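Local coordinates for endonuclease and methylase LlaGI (Lactococcus lactis, PDB 5FFJ), which is a Type ISP restriction-modification enzyme that in full-length form probably methylates and cleaves DNA, using a helicase-like ATPase, and that lacks its nuclease in this construct, at residues S1121-Q1126 / L1160-R1165; P1291-I1296 / N1331-A1336. All coordinates share one frame; numbering follows the deposited sequence.

Contact 1: S1121-Q1126 / L1160-R1165. With nucleotides of chain C; nucleotides of chain B.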
# COMPACT_ATOMS: atom_id res chain seq x y z
N SER A 1121 -6.40 -11.08 -16.60
CA SER A 1121 -7.71 -10.47 -16.40
C SER A 1121 -8.69 -11.60 -16.15
O SER A 1121 -8.36 -12.76 -16.39
CB SER A 1121 -8.13 -9.64 -17.60
OG SER A 1121 -8.35 -10.47 -18.73
N ARG A 1122 -9.88 -11.27 -15.66
CA ARG A 1122 -10.88 -12.29 -15.34
C ARG A 1122 -11.07 -13.26 -16.50
O ARG A 1122 -10.90 -14.47 -16.34
CB ARG A 1122 -12.22 -11.64 -14.99
CG ARG A 1122 -13.33 -12.65 -14.75
CD ARG A 1122 -14.56 -12.01 -14.12
NE ARG A 1122 -15.16 -11.00 -14.98
CZ ARG A 1122 -16.32 -10.40 -14.75
NH1 ARG A 1122 -17.03 -10.71 -13.67
NH2 ARG A 1122 -16.78 -9.49 -15.60
N SER A 1123 -11.42 -12.73 -17.67
CA SER A 1123 -11.67 -13.55 -18.84
C SER A 1123 -10.47 -14.42 -19.20
O SER A 1123 -10.63 -15.59 -19.55
CB SER A 1123 -12.05 -12.67 -20.03
OG SER A 1123 -11.86 -13.36 -21.26
N LEU A 1124 -9.27 -13.87 -19.12
CA LEU A 1124 -8.07 -14.62 -19.51
C LEU A 1124 -7.84 -15.78 -18.55
O LEU A 1124 -7.35 -16.83 -18.96
CB LEU A 1124 -6.84 -13.71 -19.55
CG LEU A 1124 -5.62 -14.32 -20.23
CD1 LEU A 1124 -5.85 -14.46 -21.72
CD2 LEU A 1124 -4.37 -13.51 -19.96
N LYS A 1125 -8.19 -15.58 -17.28
CA LYS A 1125 -8.10 -16.65 -16.30
C LYS A 1125 -9.10 -17.76 -16.63
O LYS A 1125 -8.79 -18.94 -16.50
CB LYS A 1125 -8.36 -16.13 -14.88
CG LYS A 1125 -7.29 -15.20 -14.34
CD LYS A 1125 -7.55 -14.86 -12.88
CE LYS A 1125 -6.73 -13.67 -12.43
NZ LYS A 1125 -6.22 -13.83 -11.04
N GLN A 1126 -10.29 -17.36 -17.05
CA GLN A 1126 -11.34 -18.31 -17.40
C GLN A 1126 -10.87 -19.26 -18.50
O GLN A 1126 -11.17 -20.45 -18.48
CB GLN A 1126 -12.61 -17.59 -17.84
CG GLN A 1126 -13.27 -16.75 -16.76
CD GLN A 1126 -14.35 -15.85 -17.30
OE1 GLN A 1126 -14.57 -15.76 -18.51
NE2 GLN A 1126 -15.05 -15.16 -16.40
N LEU A 1160 -7.34 -11.67 -25.42
CA LEU A 1160 -6.37 -10.62 -25.02
C LEU A 1160 -6.97 -9.21 -24.96
O LEU A 1160 -6.28 -8.27 -24.56
CB LEU A 1160 -5.12 -10.58 -25.92
CG LEU A 1160 -3.89 -11.32 -25.40
CD1 LEU A 1160 -4.13 -12.82 -25.44
CD2 LEU A 1160 -2.67 -10.94 -26.21
N ASN A 1161 -8.24 -9.04 -25.34
CA ASN A 1161 -8.99 -7.81 -25.01
C ASN A 1161 -10.21 -8.15 -24.17
O ASN A 1161 -11.11 -8.84 -24.64
CB ASN A 1161 -9.43 -7.04 -26.26
CG ASN A 1161 -8.27 -6.38 -26.99
OD1 ASN A 1161 -7.10 -6.67 -26.73
ND2 ASN A 1161 -8.59 -5.47 -27.90
N GLU A 1162 -10.23 -7.68 -22.93
CA GLU A 1162 -11.30 -8.01 -22.00
C GLU A 1162 -12.67 -7.56 -22.52
O GLU A 1162 -13.67 -8.25 -22.33
CB GLU A 1162 -11.03 -7.37 -20.64
CG GLU A 1162 -11.91 -7.88 -19.52
CD GLU A 1162 -11.53 -9.28 -19.05
OE1 GLU A 1162 -10.46 -9.78 -19.47
OE2 GLU A 1162 -12.30 -9.88 -18.27
N ASN A 1163 -12.69 -6.40 -23.16
CA ASN A 1163 -13.93 -5.84 -23.71
C ASN A 1163 -13.70 -5.17 -25.06
O ASN A 1163 -13.18 -4.06 -25.14
CB ASN A 1163 -14.54 -4.84 -22.73
CG ASN A 1163 -15.62 -5.45 -21.87
OD1 ASN A 1163 -15.45 -5.61 -20.66
ND2 ASN A 1163 -16.75 -5.79 -22.48
N VAL A 1164 -14.09 -5.87 -26.13
CA VAL A 1164 -13.96 -5.36 -27.49
C VAL A 1164 -15.20 -4.59 -27.90
O VAL A 1164 -15.20 -3.91 -28.93
CB VAL A 1164 -13.69 -6.50 -28.50
CG1 VAL A 1164 -12.38 -7.21 -28.17
CG2 VAL A 1164 -14.86 -7.50 -28.52
N ARG A 1165 -16.27 -4.69 -27.11
CA ARG A 1165 -17.48 -3.92 -27.34
C ARG A 1165 -18.06 -4.22 -28.73
O ARG A 1165 -17.98 -5.35 -29.21
CB ARG A 1165 -17.18 -2.43 -27.19
CG ARG A 1165 -16.40 -2.08 -25.93
CD ARG A 1165 -17.19 -2.41 -24.69
NE ARG A 1165 -16.84 -1.57 -23.55
CZ ARG A 1165 -17.25 -1.78 -22.31
NH1 ARG A 1165 -18.03 -2.82 -22.02
NH2 ARG A 1165 -16.88 -0.96 -21.35
P DT C 18 -11.82 -7.38 -8.62
OP1 DT C 18 -11.82 -6.97 -7.20
OP2 DT C 18 -11.05 -8.57 -9.03
O5' DT C 18 -13.34 -7.54 -9.10
C5' DT C 18 -14.27 -6.50 -8.83
C4' DT C 18 -15.56 -6.68 -9.61
O4' DT C 18 -15.40 -6.18 -10.97
C3' DT C 18 -16.04 -8.14 -9.76
O3' DT C 18 -17.40 -8.25 -9.36
C2' DT C 18 -15.85 -8.41 -11.26
C1' DT C 18 -16.12 -7.03 -11.82
N1 DT C 18 -15.71 -6.81 -13.25
C2 DT C 18 -16.49 -6.01 -14.04
O2 DT C 18 -17.49 -5.45 -13.65
N3 DT C 18 -16.04 -5.86 -15.33
C4 DT C 18 -14.92 -6.44 -15.89
O4 DT C 18 -14.60 -6.25 -17.06
C5 DT C 18 -14.15 -7.28 -15.00
C7 DT C 18 -12.90 -7.96 -15.49
C6 DT C 18 -14.58 -7.43 -13.74
P DG C 19 -17.89 -9.41 -8.37
OP1 DG C 19 -17.21 -9.23 -7.07
OP2 DG C 19 -17.76 -10.70 -9.09
O5' DG C 19 -19.44 -9.08 -8.17
C5' DG C 19 -19.82 -7.83 -7.61
C4' DG C 19 -21.19 -7.40 -8.12
O4' DG C 19 -21.06 -6.92 -9.49
C3' DG C 19 -22.24 -8.49 -8.16
O3' DG C 19 -23.55 -7.96 -7.89
C2' DG C 19 -22.11 -9.03 -9.58
C1' DG C 19 -21.74 -7.78 -10.38
N9 DG C 19 -20.86 -8.02 -11.53
C8 DG C 19 -19.73 -8.81 -11.58
N7 DG C 19 -19.14 -8.80 -12.74
C5 DG C 19 -19.91 -7.95 -13.52
C6 DG C 19 -19.77 -7.56 -14.87
O6 DG C 19 -18.89 -7.89 -15.68
N1 DG C 19 -20.78 -6.68 -15.26
C2 DG C 19 -21.79 -6.24 -14.45
N2 DG C 19 -22.67 -5.40 -15.01
N3 DG C 19 -21.94 -6.60 -13.19
C4 DG C 19 -20.97 -7.46 -12.78
P DC B 6 -21.00 -4.75 -24.95
OP1 DC B 6 -21.26 -4.35 -26.36
OP2 DC B 6 -19.62 -4.75 -24.42
O5' DC B 6 -21.90 -3.84 -24.00
C5' DC B 6 -23.32 -3.96 -24.04
C4' DC B 6 -23.92 -3.71 -22.66
O4' DC B 6 -23.36 -4.66 -21.70
C3' DC B 6 -23.66 -2.31 -22.09
O3' DC B 6 -24.86 -1.73 -21.58
C2' DC B 6 -22.62 -2.57 -21.00
C1' DC B 6 -22.97 -3.96 -20.53
N1 DC B 6 -21.82 -4.69 -19.87
C2 DC B 6 -21.87 -5.00 -18.50
O2 DC B 6 -22.86 -4.67 -17.84
N3 DC B 6 -20.82 -5.66 -17.94
C4 DC B 6 -19.76 -6.00 -18.68
N4 DC B 6 -18.75 -6.64 -18.09
C5 DC B 6 -19.70 -5.69 -20.07
C6 DC B 6 -20.74 -5.05 -20.62
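The carboxylate of Glu1162 meets the first turn of helix 1122-1129 with both oxygens. OE2 takes the backbone N-H of Ser1123 on its syn lone pair (N to OE2 3.0 Å, N-H...O 159°), while OE1 lies against OG of Ser1121, the N-cap residue, modelled too close for the length to be trusted. A chain bent at chi2 (74°) swings the carboxylate across to the helix end. Ser1121 OG also meets Arg1065, which binds the carbonyl of Leu1160 as well.

Arg1122 leaves the helix in another direction, its CG anti to the backbone N (chi1 176°), and runs into the DNA. Its guanidinium presents an edge to the guanine DG19 of chain C, with hydrogen bonds from NH1 to N7 (3.0 Å) and NH2 to O6 (2.6 Å). The thymine of DT18 of chain C covers one guanidinium face near its rim, C5 being 3.5 Å from NH2. Its methyl C7 lies 3.4 Å from Glu1162 OE2. A methionine in place of Arg1122 would probably leave N7 and O6 of this guanine without their donors. The paired major-groove bonds are the classic arginine-guanine readout, and the carboxylate that ties the loop to the helix start also borders the neighbouring thymine.

Contact 2: P1291-I1296 / N1331-A1336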
# COMPACT_ATOMS: atom_id res chain seq x y z
N PRO A 1291 -2.70 24.65 -40.65
CA PRO A 1291 -1.86 25.86 -40.74
C PRO A 1291 -1.58 26.50 -39.39
O PRO A 1291 -2.52 26.75 -38.64
CB PRO A 1291 -2.71 26.80 -41.61
CG PRO A 1291 -3.56 25.91 -42.42
CD PRO A 1291 -3.87 24.73 -41.55
N ILE A 1292 -0.31 26.76 -39.10
CA ILE A 1292 0.10 27.35 -37.83
C ILE A 1292 -0.56 28.71 -37.59
O ILE A 1292 -0.77 29.48 -38.53
CB ILE A 1292 1.64 27.52 -37.76
CG1 ILE A 1292 2.07 28.02 -36.37
CG2 ILE A 1292 2.13 28.48 -38.84
CD1 ILE A 1292 3.56 27.91 -36.12
N TRP A 1293 -0.89 29.00 -36.33
CA TRP A 1293 -1.54 30.26 -35.99
C TRP A 1293 -0.58 31.42 -36.21
O TRP A 1293 0.63 31.23 -36.29
CB TRP A 1293 -2.03 30.23 -34.54
CG TRP A 1293 -3.21 31.13 -34.28
CD1 TRP A 1293 -3.21 32.28 -33.56
CD2 TRP A 1293 -4.56 30.94 -34.74
NE1 TRP A 1293 -4.47 32.83 -33.54
CE2 TRP A 1293 -5.32 32.02 -34.26
CE3 TRP A 1293 -5.19 29.96 -35.51
CZ2 TRP A 1293 -6.68 32.16 -34.52
CZ3 TRP A 1293 -6.55 30.10 -35.77
CH2 TRP A 1293 -7.27 31.18 -35.28
N ASP A 1294 -1.13 32.63 -36.29
CA ASP A 1294 -0.38 33.80 -36.75
C ASP A 1294 0.86 34.13 -35.93
O ASP A 1294 1.97 34.22 -36.47
CB ASP A 1294 -1.30 35.02 -36.79
CG ASP A 1294 -1.93 35.25 -38.15
OD1 ASP A 1294 -2.04 34.28 -38.93
OD2 ASP A 1294 -2.31 36.40 -38.45
N GLY A 1295 0.69 34.33 -34.63
CA GLY A 1295 1.76 34.86 -33.80
C GLY A 1295 2.87 33.87 -33.46
O GLY A 1295 3.97 34.28 -33.10
N ILE A 1296 2.57 32.58 -33.57
CA ILE A 1296 3.48 31.54 -33.09
C ILE A 1296 4.78 31.50 -33.88
O ILE A 1296 4.79 31.70 -35.10
CB ILE A 1296 2.80 30.16 -33.14
CG1 ILE A 1296 1.49 30.19 -32.35
CG2 ILE A 1296 3.73 29.08 -32.60
CD1 ILE A 1296 0.67 28.92 -32.44
N ASN A 1331 5.15 32.49 -28.35
CA ASN A 1331 4.02 33.32 -28.76
C ASN A 1331 2.74 32.51 -29.00
O ASN A 1331 1.96 32.83 -29.90
CB ASN A 1331 4.36 34.12 -30.02
CG ASN A 1331 5.64 34.92 -29.87
OD1 ASN A 1331 6.08 35.19 -28.75
ND2 ASN A 1331 6.24 35.30 -30.99
N ILE A 1332 2.52 31.48 -28.19
CA ILE A 1332 1.29 30.71 -28.26
C ILE A 1332 0.15 31.50 -27.63
O ILE A 1332 0.28 31.97 -26.50
CB ILE A 1332 1.43 29.35 -27.53
CG1 ILE A 1332 2.54 28.52 -28.18
CG2 ILE A 1332 0.09 28.60 -27.56
CD1 ILE A 1332 2.86 27.24 -27.43
N PRO A 1333 -0.98 31.64 -28.34
CA PRO A 1333 -2.12 32.34 -27.72
C PRO A 1333 -2.63 31.62 -26.48
O PRO A 1333 -2.92 30.42 -26.54
CB PRO A 1333 -3.19 32.35 -28.83
CG PRO A 1333 -2.44 32.14 -30.10
CD PRO A 1333 -1.27 31.27 -29.74
N GLU A 1334 -2.73 32.33 -25.37
CA GLU A 1334 -3.10 31.72 -24.10
C GLU A 1334 -4.55 31.24 -24.09
O GLU A 1334 -4.91 30.39 -23.27
CB GLU A 1334 -2.86 32.71 -22.96
CG GLU A 1334 -1.40 33.06 -22.74
CD GLU A 1334 -1.20 34.11 -21.67
OE1 GLU A 1334 -0.03 34.41 -21.33
OE2 GLU A 1334 -2.21 34.65 -21.17
N ARG A 1335 -5.37 31.76 -24.99
CA ARG A 1335 -6.79 31.39 -25.01
C ARG A 1335 -7.00 30.02 -25.65
O ARG A 1335 -8.06 29.41 -25.50
CB ARG A 1335 -7.62 32.44 -25.74
CG ARG A 1335 -7.63 32.34 -27.26
CD ARG A 1335 -8.78 33.12 -27.88
NE ARG A 1335 -10.08 32.67 -27.39
CZ ARG A 1335 -11.19 32.58 -28.13
NH1 ARG A 1335 -11.17 32.91 -29.41
NH2 ARG A 1335 -12.31 32.16 -27.57
N ALA A 1336 -5.99 29.54 -26.37
CA ALA A 1336 -6.08 28.24 -27.03
C ALA A 1336 -6.26 27.12 -26.01
O ALA A 1336 -6.76 26.04 -26.33
CB ALA A 1336 -4.83 27.98 -27.86
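Asn1331 and Gly1295 supply the polar part of this contact, which joins the loop leading into strand 1297-1300 to the loop that follows strand 1327-1330. The amide of Asn1331 gives a hydrogen bond through ND2 to the carbonyl oxygen of Gly1295, at 3.3 Å and with an N-H...O angle of 148°. The acceptor lies close to the plane of the asparagine amide, whereas the donor is tilted 23° from the plane of the glycine carbonyl. With CG anti to the carbonyl carbon (chi1 -53°), the side chain of Asn1331 also brings its CB to the same oxygen, 3.1 Å from Gly1295 O. The backbones are near each other here, the CA atoms of Ile1296 and Asn1331 being 4.7 Å apart.

The apolar part is centred on the ring of Pro1333, which meets two side chains through different atoms. CG touches the pyrrole side of the Trp1293 indole, 3.5 Å from CD1, the two rings crossing obliquely. CD meets Ile1296 CG1 at 3.9 Å, and these side chains cross at about a right angle. Ile1296 CG1 also packs on backbone, lying 3.6 Å from Asn1331 O and near the CA of Ile1332. Beyond the contact, Trp1293 rests on Met1390 and Glu1394 of helix 1377-1398, and Met1390 is touched by Arg1335 and Ala1336 too, so both loops meet the C-terminal helix.

At the surface of the specificity region, one neutral hydrogen bond and the contacts of Ile1296 and Trp1293 with Pro1333 thus join the two loops, with no salt bridge between the two segments.

Both contacts fall within the Type ISP C-terminal specificity region and follow one another along the chain, contact 1 closing before contact 2 opens. Their centres are 44 Å apart and their nearest atoms about 29 Å, so they do not touch. They differ in their relation to the DNA: contact 1 meets bases of chain C and a backbone phosphate of chain B, whereas the nearest atom of contact 2 is about 15 Å from the nucleic acid. The chemistry differs accordingly, with charged and polar groups at the DNA in 1121-1126/1160-1165 and one neutral hydrogen bond and apolar packing in 1291-1296/1331-1336. Contact 1 is consistent with a part in sequence recognition, while contact 2 joins two surface loops away from the DNA.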